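Local structure of 2-hydroxyisobutyryl-CoA synthetase (Aquincola tertiaricarbonis, 6HDY) at residues H227-E230 with V231-E235; E432-R435 with T436-H440; V207-L210 with D211-P215; G259-D262 with R263-A267. The protein is a synthetase of the ANL superfamily, built from a large AMP-binding domain and a smaller C-terminal domain. All blocks are in the same frame, centred on the assembly; numbering follows the deposited sequence.

Overall arrangement
From the N terminus the chain meets contact 3 first, then contacts 1, 4 and 2. Each is a local contact along one helix or at its end, with nothing between its segments, so they follow in series and none nests or crosses. Contact 3 ends helix 202-213, just before strand 217-220. Contact 1 ends helix 222-234, which links that strand to strand 246-249, and contact 4 lies on helix 258-268, which leads to strand 271-274. Contact 1 packs on contact 3 through Leu228 and Leu210, and on contact 4 through Ala229 and Ala267. Contact 2 sits apart in the C-terminal domain, its centre about 22 Å from that of contact 4.

Contact 1 of 4, residues H227-E230 with V231-E235; sequences HLAE and VAREE
The last turns of helix 222-234, the crossover helix of a beta-alpha-beta unit between strands 217-220 and 246-249, bring His227 against Val231 one turn on. Val231 lays its CG2 methyl over one face of the imidazole as a CH-pi contact, 3.9 Å from the ring centroid and 28° off the normal. The closest ring atom is CE1, with CG2 at 3.5 Å. With His227 CG anti to its backbone nitrogen (chi1 173°), the ring swings forward along the helix to meet that methyl. Glu230 OE2 lies at the edge of the same ring, in its plane, while the carboxylate makes its salt bridge with Arg462.

On another side of the helix Arg233 folds back over the preceding turn. Its chain bends at chi3 (-72°), so that one face of the guanidinium is laid on Ala229 O, the oxygen standing 3.5 Å from the plane, opposite its centre. NH2 also touches Ala229 CB at 3.6 Å. This carbonyl is already taken by Arg233 N at 2.9 Å, so one arginine meets it with both its amide and its guanidinium face.

Within the parallel-sheet domain, Leu228 and Ala232 turn to helix 202-213, with Leu228 resting on Leu206, Val207 and Leu210. Backbone bonds continue the helix: Ala232 N to Leu228 O is 2.7 Å, and Glu234 N to Glu230 O is 2.8 Å.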
loop_
_atom_site.group_PDB
_atom_site.type_symbol
_atom_site.label_atom_id
_atom_site.label_comp_id
_atom_site.label_asym_id
_atom_site.label_seq_id
_atom_site.Cartn_x
_atom_site.Cartn_y
_atom_site.Cartn_z
ATOM N N HIS A 227 11.179 -16.296 -1.897
ATOM C CA HIS A 227 12.117 -15.271 -2.359
ATOM C C HIS A 227 12.766 -14.510 -1.205
ATOM O O HIS A 227 13.976 -14.258 -1.228
ATOM C CB HIS A 227 11.468 -14.329 -3.381
ATOM C CG HIS A 227 12.322 -13.152 -3.763
ATOM N ND1 HIS A 227 13.642 -13.311 -4.159
ATOM C CD2 HIS A 227 12.009 -11.832 -3.802
ATOM C CE1 HIS A 227 14.084 -12.094 -4.434
ATOM N NE2 HIS A 227 13.147 -11.169 -4.224
ATOM N N LEU A 228 11.962 -14.188 -0.183
ATOM C CA LEU A 228 12.393 -13.484 1.017
ATOM C C LEU A 228 13.452 -14.259 1.831
ATOM O O LEU A 228 14.354 -13.622 2.384
ATOM C CB LEU A 228 11.159 -13.105 1.865
ATOM C CG LEU A 228 11.290 -11.916 2.799
ATOM C CD1 LEU A 228 11.645 -10.646 2.035
ATOM C CD2 LEU A 228 10.016 -11.732 3.588
ATOM N N ALA A 229 13.388 -15.618 1.858
ATOM C CA ALA A 229 14.391 -16.448 2.566
ATOM C C ALA A 229 15.762 -16.380 1.864
ATOM O O ALA A 229 16.803 -16.365 2.532
ATOM C CB ALA A 229 13.920 -17.891 2.677
ATOM N N GLU A 230 15.750 -16.292 0.507
ATOM C CA GLU A 230 16.967 -16.169 -0.308
ATOM C C GLU A 230 17.531 -14.794 -0.059
ATOM O O GLU A 230 18.737 -14.663 0.097
ATOM C CB GLU A 230 16.690 -16.334 -1.805
ATOM C CG GLU A 230 16.133 -17.686 -2.212
ATOM C CD GLU A 230 15.581 -17.724 -3.623
ATOM O OE1 GLU A 230 15.541 -18.829 -4.208
ATOM O OE2 GLU A 230 15.191 -16.655 -4.149
ATOM N N VAL A 231 16.658 -13.769 0.027
ATOM C CA VAL A 231 17.097 -12.411 0.342
ATOM C C VAL A 231 17.677 -12.359 1.779
ATOM O O VAL A 231 18.749 -11.775 1.961
ATOM C CB VAL A 231 16.011 -11.337 0.070
ATOM C CG1 VAL A 231 16.471 -9.955 0.520
ATOM C CG2 VAL A 231 15.648 -11.307 -1.411
ATOM N N ALA A 232 17.008 -13.016 2.770
ATOM C CA ALA A 232 17.469 -13.069 4.167
ATOM C C ALA A 232 18.866 -13.671 4.206
ATOM O O ALA A 232 19.773 -13.084 4.800
ATOM C CB ALA A 232 16.513 -13.893 5.025
ATOM N N ARG A 233 19.058 -14.803 3.501
ATOM C CA ARG A 233 20.349 -15.462 3.451
ATOM C C ARG A 233 21.380 -14.601 2.698
ATOM O O ARG A 233 22.429 -14.358 3.274
ATOM C CB ARG A 233 20.219 -16.895 2.931
ATOM C CG ARG A 233 19.449 -17.784 3.921
ATOM C CD ARG A 233 19.400 -19.240 3.508
ATOM N NE ARG A 233 18.525 -19.475 2.357
ATOM C CZ ARG A 233 17.262 -19.883 2.452
ATOM N NH1 ARG A 233 16.718 -20.114 3.642
ATOM N NH2 ARG A 233 16.535 -20.067 1.355
ATOM N N GLU A 234 21.047 -14.010 1.519
ATOM C CA GLU A 234 21.956 -13.086 0.803
ATOM C C GLU A 234 22.393 -11.911 1.708
ATOM O O GLU A 234 23.528 -11.443 1.604
ATOM C CB GLU A 234 21.291 -12.507 -0.455
ATOM C CG GLU A 234 21.289 -13.427 -1.667
ATOM C CD GLU A 234 20.517 -12.931 -2.881
ATOM O OE1 GLU A 234 19.407 -12.371 -2.711
ATOM O OE2 GLU A 234 21.003 -13.159 -4.013
ATOM N N GLU A 235 21.481 -11.462 2.603
ATOM C CA GLU A 235 21.652 -10.364 3.563
ATOM C C GLU A 235 22.290 -10.812 4.894
ATOM O O GLU A 235 22.315 -10.038 5.859
ATOM C CB GLU A 235 20.287 -9.687 3.805
ATOM C CG GLU A 235 20.338 -8.174 3.824
ATOM C CD GLU A 235 20.730 -7.479 2.537
ATOM O OE1 GLU A 235 20.734 -8.130 1.467
ATOM O OE2 GLU A 235 21.008 -6.260 2.601
#

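Contact 2 of 4, residues E432-R435 with T436-H440; sequences ETFR and TEASH
The Phe434 ring has the Ala438 methyl over one face, CB standing 4.1 Å above the plane and displaced toward the rim near CZ. The Arg435 guanidinium instead takes the Glu432 carboxylate at its edge, in plane. The grip is side-on with two nitrogens: NE reaches Glu432 OE1 at 3.0 Å in a nearly straight hydrogen bond (N-H...O 170°), part of a salt bridge, and NH2 meets the syn lone pair of OE2 at 3.1 Å. A bend at chi3 of Arg435 (63°) turns the guanidinium back toward that carboxylate, and NH1 goes on to Val452 O.

All this lies on helix 428-446 of the C-terminal domain, whose buried side packs on the mixed sheet: Phe434 rests on Val417, Pro419 and Leu454, and Ser439 OG bonds to Ala450 O. One turn on from Glu432, on the same side of the helix, the Thr436 side chain crosses that of Glu432 at about a right angle, its CG2 touching OE2 at 3.2 Å. Thr436 OG1 sits between its own backbone nitrogen and carbonyl carbon (chi1 64°) and from there donates to Thr433 O at 3.1 Å. Glu437 N reaches that same oxygen at 3.2 Å from the same face of the carbonyl plane.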
loop_
_atom_site.group_PDB
_atom_site.type_symbol
_atom_site.label_atom_id
_atom_site.label_comp_id
_atom_site.label_asym_id
_atom_site.label_seq_id
_atom_site.Cartn_x
_atom_site.Cartn_y
_atom_site.Cartn_z
ATOM N N GLU A 432 24.922 -32.448 -14.447
ATOM C CA GLU A 432 24.350 -33.425 -15.371
ATOM C C GLU A 432 23.510 -34.513 -14.654
ATOM O O GLU A 432 22.420 -34.832 -15.124
ATOM C CB GLU A 432 25.438 -34.028 -16.273
ATOM C CG GLU A 432 24.914 -34.931 -17.391
ATOM C CD GLU A 432 23.722 -34.461 -18.218
ATOM O OE1 GLU A 432 23.639 -33.251 -18.529
ATOM O OE2 GLU A 432 22.900 -35.319 -18.606
ATOM N N THR A 433 23.987 -35.026 -13.510
ATOM C CA THR A 433 23.291 -36.013 -12.671
ATOM C C THR A 433 21.957 -35.429 -12.153
ATOM O O THR A 433 20.972 -36.165 -12.022
ATOM C CB THR A 433 24.221 -36.464 -11.523
ATOM O OG1 THR A 433 25.389 -37.083 -12.083
ATOM C CG2 THR A 433 23.543 -37.420 -10.535
ATOM N N PHE A 434 21.930 -34.116 -11.852
ATOM C CA PHE A 434 20.705 -33.490 -11.378
ATOM C C PHE A 434 19.698 -33.328 -12.531
ATOM O O PHE A 434 18.525 -33.668 -12.353
ATOM C CB PHE A 434 20.966 -32.169 -10.621
ATOM C CG PHE A 434 19.684 -31.403 -10.387
ATOM C CD1 PHE A 434 18.757 -31.838 -9.441
ATOM C CD2 PHE A 434 19.351 -30.315 -11.182
ATOM C CE1 PHE A 434 17.521 -31.199 -9.302
ATOM C CE2 PHE A 434 18.128 -29.660 -11.021
ATOM C CZ PHE A 434 17.221 -30.107 -10.083
ATOM N N ARG A 435 20.161 -32.815 -13.697
ATOM C CA ARG A 435 19.363 -32.621 -14.919
ATOM C C ARG A 435 18.608 -33.908 -15.320
ATOM O O ARG A 435 17.405 -33.845 -15.574
ATOM C CB ARG A 435 20.248 -32.134 -16.084
ATOM C CG ARG A 435 19.473 -31.434 -17.206
ATOM C CD ARG A 435 20.344 -31.062 -18.396
ATOM N NE ARG A 435 20.905 -32.254 -19.042
ATOM C CZ ARG A 435 20.285 -32.966 -19.978
ATOM N NH1 ARG A 435 19.084 -32.604 -20.414
ATOM N NH2 ARG A 435 20.870 -34.042 -20.496
ATOM N N THR A 436 19.300 -35.065 -15.309
ATOM C CA THR A 436 18.727 -36.379 -15.624
ATOM C C THR A 436 17.738 -36.843 -14.535
ATOM O O THR A 436 16.668 -37.360 -14.864
ATOM C CB THR A 436 19.827 -37.420 -15.933
ATOM O OG1 THR A 436 20.637 -37.652 -14.773
ATOM C CG2 THR A 436 20.696 -37.015 -17.101
ATOM N N GLU A 437 18.086 -36.648 -13.252
ATOM C CA GLU A 437 17.211 -37.030 -12.133
ATOM C C GLU A 437 15.909 -36.200 -12.063
ATOM O O GLU A 437 14.860 -36.750 -11.711
ATOM C CB GLU A 437 17.965 -37.006 -10.800
ATOM C CG GLU A 437 18.079 -38.383 -10.166
ATOM C CD GLU A 437 16.849 -38.831 -9.398
ATOM O OE1 GLU A 437 15.903 -39.348 -10.036
ATOM O OE2 GLU A 437 16.832 -38.667 -8.156
ATOM N N ALA A 438 15.984 -34.887 -12.401
ATOM C CA ALA A 438 14.826 -33.979 -12.462
ATOM C C ALA A 438 13.881 -34.495 -13.563
ATOM O O ALA A 438 12.703 -34.705 -13.292
ATOM C CB ALA A 438 15.276 -32.556 -12.780
ATOM N N SER A 439 14.429 -34.785 -14.768
ATOM C CA SER A 439 13.723 -35.364 -15.926
ATOM C C SER A 439 12.959 -36.645 -15.535
ATOM O O SER A 439 11.748 -36.694 -15.728
ATOM C CB SER A 439 14.704 -35.646 -17.065
ATOM O OG SER A 439 14.086 -36.324 -18.142
ATOM N N HIS A 440 13.644 -37.618 -14.914
ATOM C CA HIS A 440 13.063 -38.882 -14.456
ATOM C C HIS A 440 11.937 -38.674 -13.459
ATOM O O HIS A 440 10.858 -39.213 -13.674
ATOM C CB HIS A 440 14.147 -39.803 -13.861
ATOM C CG HIS A 440 13.634 -41.116 -13.334
ATOM N ND1 HIS A 440 13.543 -42.240 -14.147
ATOM C CD2 HIS A 440 13.241 -41.452 -12.078
ATOM C CE1 HIS A 440 13.091 -43.213 -13.366
ATOM N NE2 HIS A 440 12.892 -42.788 -12.113
#

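Contact 3 of 4, residues V207-L210 with D211-P215; sequences VQWL and DTMKP
Gln208 O is gripped twice by one residue: Thr212 OG1 donates to it at 2.9 Å and Thr212 N at 3.0 Å, from opposite faces of the carbonyl plane. The hydroxyl stands above that plane, placed there by a first torsion (chi1 -54°) that sets OG1 beside the backbone nitrogen. One residue on, Met213 lies alongside Trp209 and points the same way. Its CE methyl approaches the six-membered ring obliquely, 3.7 Å from CZ3, and CG is 3.8 Å from CE3. In the second subunit, Leu174 packs on this tryptophan and Pro109 on the methionine.

Helix 202-213 ends here. Lys214 takes a positive phi (54°), yet its amide still reaches Leu210 O, bending to an N-H...O angle of 139°. Pro215 then crosses Leu210 at about a right angle, CG touching CD2 at 3.8 Å, and both side chains rest on strand 165-168. The Lys214 chain curls back so that NZ donates to Asp211 O at 2.7 Å, on a lone pair in the carbonyl plane, and to Asn241 O as well. With its salt bridge to Asp211 OD1 long, the ammonium is held chiefly by main-chain oxygens, and its positive charge probably helps offset the negative end of the helix dipole.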
loop_
_atom_site.group_PDB
_atom_site.type_symbol
_atom_site.label_atom_id
_atom_site.label_comp_id
_atom_site.label_asym_id
_atom_site.label_seq_id
_atom_site.Cartn_x
_atom_site.Cartn_y
_atom_site.Cartn_z
ATOM N N VAL A 207 13.672 -7.860 5.439
ATOM C CA VAL A 207 14.364 -8.873 6.238
ATOM C C VAL A 207 14.975 -8.232 7.495
ATOM O O VAL A 207 14.842 -8.807 8.579
ATOM C CB VAL A 207 15.359 -9.767 5.436
ATOM C CG1 VAL A 207 14.604 -10.623 4.423
ATOM C CG2 VAL A 207 16.455 -8.951 4.748
ATOM N N GLN A 208 15.534 -7.001 7.370
ATOM C CA GLN A 208 16.052 -6.243 8.517
ATOM C C GLN A 208 14.919 -5.916 9.484
ATOM O O GLN A 208 15.110 -6.107 10.681
ATOM C CB GLN A 208 16.781 -4.951 8.084
ATOM C CG GLN A 208 18.079 -5.170 7.290
ATOM C CD GLN A 208 19.187 -5.911 8.042
ATOM O OE1 GLN A 208 19.203 -6.037 9.289
ATOM N NE2 GLN A 208 20.148 -6.426 7.280
ATOM N N TRP A 209 13.720 -5.468 8.966
ATOM C CA TRP A 209 12.557 -5.167 9.802
ATOM C C TRP A 209 12.019 -6.391 10.508
ATOM O O TRP A 209 11.597 -6.275 11.648
ATOM C CB TRP A 209 11.434 -4.458 9.014
ATOM C CG TRP A 209 11.675 -2.992 8.866
ATOM C CD1 TRP A 209 12.448 -2.384 7.921
ATOM C CD2 TRP A 209 11.173 -1.950 9.705
ATOM N NE1 TRP A 209 12.454 -1.028 8.113
ATOM C CE2 TRP A 209 11.683 -0.730 9.206
ATOM C CE3 TRP A 209 10.304 -1.917 10.809
ATOM C CZ2 TRP A 209 11.387 0.505 9.797
ATOM C CZ3 TRP A 209 9.998 -0.689 11.374
ATOM C CH2 TRP A 209 10.553 0.494 10.885
ATOM N N LEU A 210 12.026 -7.562 9.843
ATOM C CA LEU A 210 11.546 -8.824 10.431
ATOM C C LEU A 210 12.498 -9.321 11.531
ATOM O O LEU A 210 12.043 -9.893 12.528
ATOM C CB LEU A 210 11.378 -9.912 9.360
ATOM C CG LEU A 210 10.434 -9.602 8.180
ATOM C CD1 LEU A 210 10.646 -10.596 7.066
ATOM C CD2 LEU A 210 8.982 -9.588 8.601
ATOM N N ASP A 211 13.818 -9.108 11.340
ATOM C CA ASP A 211 14.850 -9.470 12.311
ATOM C C ASP A 211 14.735 -8.565 13.540
ATOM O O ASP A 211 14.837 -9.056 14.658
ATOM C CB ASP A 211 16.249 -9.344 11.681
ATOM C CG ASP A 211 17.373 -9.947 12.523
ATOM O OD1 ASP A 211 17.518 -11.192 12.517
ATOM O OD2 ASP A 211 18.138 -9.170 13.134
ATOM N N THR A 212 14.497 -7.249 13.336
ATOM C CA THR A 212 14.340 -6.283 14.427
ATOM C C THR A 212 13.003 -6.464 15.172
ATOM O O THR A 212 13.006 -6.625 16.394
ATOM C CB THR A 212 14.498 -4.846 13.902
ATOM O OG1 THR A 212 15.735 -4.716 13.194
ATOM C CG2 THR A 212 14.406 -3.793 15.016
ATOM N N MET A 213 11.874 -6.414 14.435
ATOM C CA MET A 213 10.501 -6.460 14.964
ATOM C C MET A 213 10.053 -7.817 15.471
ATOM O O MET A 213 9.243 -7.865 16.385
ATOM C CB MET A 213 9.480 -5.933 13.926
ATOM C CG MET A 213 9.610 -4.462 13.582
ATOM S SD MET A 213 9.235 -3.320 14.946
ATOM C CE MET A 213 10.569 -2.250 14.728
ATOM N N LYS A 214 10.536 -8.917 14.859
ATOM C CA LYS A 214 10.189 -10.307 15.226
ATOM C C LYS A 214 8.636 -10.543 15.247
ATOM O O LYS A 214 8.058 -10.789 16.306
ATOM C CB LYS A 214 10.892 -10.766 16.533
ATOM C CG LYS A 214 12.404 -10.510 16.533
ATOM C CD LYS A 214 13.218 -11.770 16.715
ATOM C CE LYS A 214 14.675 -11.482 17.008
ATOM N NZ LYS A 214 15.509 -11.448 15.773
ATOM N N PRO A 215 7.954 -10.484 14.068
ATOM C CA PRO A 215 6.490 -10.652 14.051
ATOM C C PRO A 215 5.978 -12.047 14.345
ATOM O O PRO A 215 6.634 -13.043 14.011
ATOM C CB PRO A 215 6.116 -10.243 12.624
ATOM C CG PRO A 215 7.310 -10.610 11.826
ATOM C CD PRO A 215 8.458 -10.195 12.708
#

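Contact 4 of 4, residues G259-D262 with R263-A267; sequences GVKD and RIEEA
Val260 and Ile264 run side by side and point the same way, with Val260 CG1 touching Ile264 CD1 at 3.8 Å. Each belongs to the buried side of helix 258-268. Having CG1 beside its backbone nitrogen (chi1 -53°), Ile264 also lays that carbon 3.3 Å from Val260 O.

Lys261 and Glu265 meet differently. Both chains are extended and slant across one another, so that the nearest touch is Lys261 CE to Glu265 OE2 at 3.5 Å. The charged ends stay apart, NZ and OE2 being 4.4 Å from each other, too far apart for a salt bridge. A water spans them: it donates to OE2 at 2.7 Å and accepts a weak bond from NZ. The ammonium has its main partner in Asp295, while OE2 also accepts from Val272 N.

Arg263 starts out beside Gly259 O, then runs extended away from the helix. Its CB and CG each come to 3.3 Å from Gly259 O, which lies near the guanidinium plane, at the edge. The bond from Arg263 N to this oxygen is 3.2 Å, with the donor above the carbonyl plane. Farther out, NE bonds to Asn391 O.

The helix crosses from strand 246-249 to strand 271-274 in a beta-alpha-beta unit. Ile264 packs on Pro222, Ala225 and Ile226 of helix 222-234 and on Val272 of strand 271-274, while Val260 touches Ile226 and, on helix 383-391, Asp387 and Asn391.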
loop_
_atom_site.group_PDB
_atom_site.type_symbol
_atom_site.label_atom_id
_atom_site.label_comp_id
_atom_site.label_asym_id
_atom_site.label_seq_id
_atom_site.Cartn_x
_atom_site.Cartn_y
_atom_site.Cartn_z
ATOM N N GLY A 259 5.982 -30.173 -1.350
ATOM C CA GLY A 259 7.353 -29.671 -1.216
ATOM C C GLY A 259 7.512 -28.175 -0.994
ATOM O O GLY A 259 8.532 -27.729 -0.464
ATOM N N VAL A 260 6.512 -27.382 -1.418
ATOM C CA VAL A 260 6.508 -25.925 -1.258
ATOM C C VAL A 260 6.199 -25.594 0.205
ATOM O O VAL A 260 6.953 -24.833 0.819
ATOM C CB VAL A 260 5.561 -25.199 -2.270
ATOM C CG1 VAL A 260 5.516 -23.695 -2.014
ATOM C CG2 VAL A 260 5.986 -25.472 -3.711
ATOM N N LYS A 261 5.107 -26.177 0.769
ATOM C CA LYS A 261 4.710 -25.936 2.172
ATOM C C LYS A 261 5.851 -26.309 3.140
ATOM O O LYS A 261 6.189 -25.523 4.033
ATOM C CB LYS A 261 3.420 -26.708 2.523
ATOM C CG LYS A 261 2.827 -26.279 3.864
ATOM C CD LYS A 261 1.769 -27.230 4.401
ATOM C CE LYS A 261 1.029 -26.587 5.562
ATOM N NZ LYS A 261 -0.127 -27.409 5.992
ATOM N N ASP A 262 6.454 -27.502 2.934
ATOM C CA ASP A 262 7.546 -28.027 3.750
ATOM C C ASP A 262 8.794 -27.161 3.672
ATOM O O ASP A 262 9.418 -26.922 4.703
ATOM C CB ASP A 262 7.827 -29.505 3.405
ATOM C CG ASP A 262 6.667 -30.439 3.700
ATOM O OD1 ASP A 262 5.709 -30.005 4.391
ATOM O OD2 ASP A 262 6.720 -31.603 3.264
ATOM N N ARG A 263 9.127 -26.644 2.470
ATOM C CA ARG A 263 10.268 -25.733 2.285
ATOM C C ARG A 263 10.073 -24.429 3.053
ATOM O O ARG A 263 11.011 -23.962 3.696
ATOM C CB ARG A 263 10.534 -25.434 0.794
ATOM C CG ARG A 263 11.516 -26.414 0.147
ATOM C CD ARG A 263 11.629 -26.203 -1.352
ATOM N NE ARG A 263 12.443 -27.239 -1.994
ATOM C CZ ARG A 263 13.614 -27.021 -2.592
ATOM N NH1 ARG A 263 14.113 -25.792 -2.665
ATOM N NH2 ARG A 263 14.288 -28.031 -3.134
ATOM N N ILE A 264 8.862 -23.854 3.017
ATOM C CA ILE A 264 8.565 -22.590 3.708
ATOM C C ILE A 264 8.587 -22.789 5.236
ATOM O O ILE A 264 9.291 -22.048 5.923
ATOM C CB ILE A 264 7.281 -21.882 3.193
ATOM C CG1 ILE A 264 7.327 -21.693 1.652
ATOM C CG2 ILE A 264 7.097 -20.522 3.902
ATOM C CD1 ILE A 264 6.008 -21.343 0.993
ATOM N N GLU A 265 7.861 -23.792 5.760
ATOM C CA GLU A 265 7.852 -24.098 7.201
ATOM C C GLU A 265 9.272 -24.368 7.745
ATOM O O GLU A 265 9.595 -23.921 8.840
ATOM C CB GLU A 265 6.948 -25.307 7.510
ATOM C CG GLU A 265 5.471 -25.006 7.327
ATOM C CD GLU A 265 4.477 -25.973 7.935
ATOM O OE1 GLU A 265 4.876 -27.101 8.296
ATOM O OE2 GLU A 265 3.292 -25.592 8.066
ATOM N N GLU A 266 10.125 -25.043 6.962
ATOM C CA GLU A 266 11.505 -25.340 7.386
ATOM C C GLU A 266 12.365 -24.069 7.416
ATOM O O GLU A 266 13.104 -23.860 8.383
ATOM C CB GLU A 266 12.144 -26.460 6.517
ATOM C CG GLU A 266 13.670 -26.469 6.460
ATOM C CD GLU A 266 14.416 -26.777 7.749
ATOM O OE1 GLU A 266 14.204 -27.870 8.323
ATOM O OE2 GLU A 266 15.266 -25.947 8.148
ATOM N N ALA A 267 12.283 -23.251 6.355
ATOM C CA ALA A 267 13.055 -22.020 6.210
ATOM C C ALA A 267 12.778 -21.010 7.322
ATOM O O ALA A 267 13.694 -20.309 7.736
ATOM C CB ALA A 267 12.778 -21.383 4.848
HETATM O O HOH W 1 0.710 -25.867 8.908
#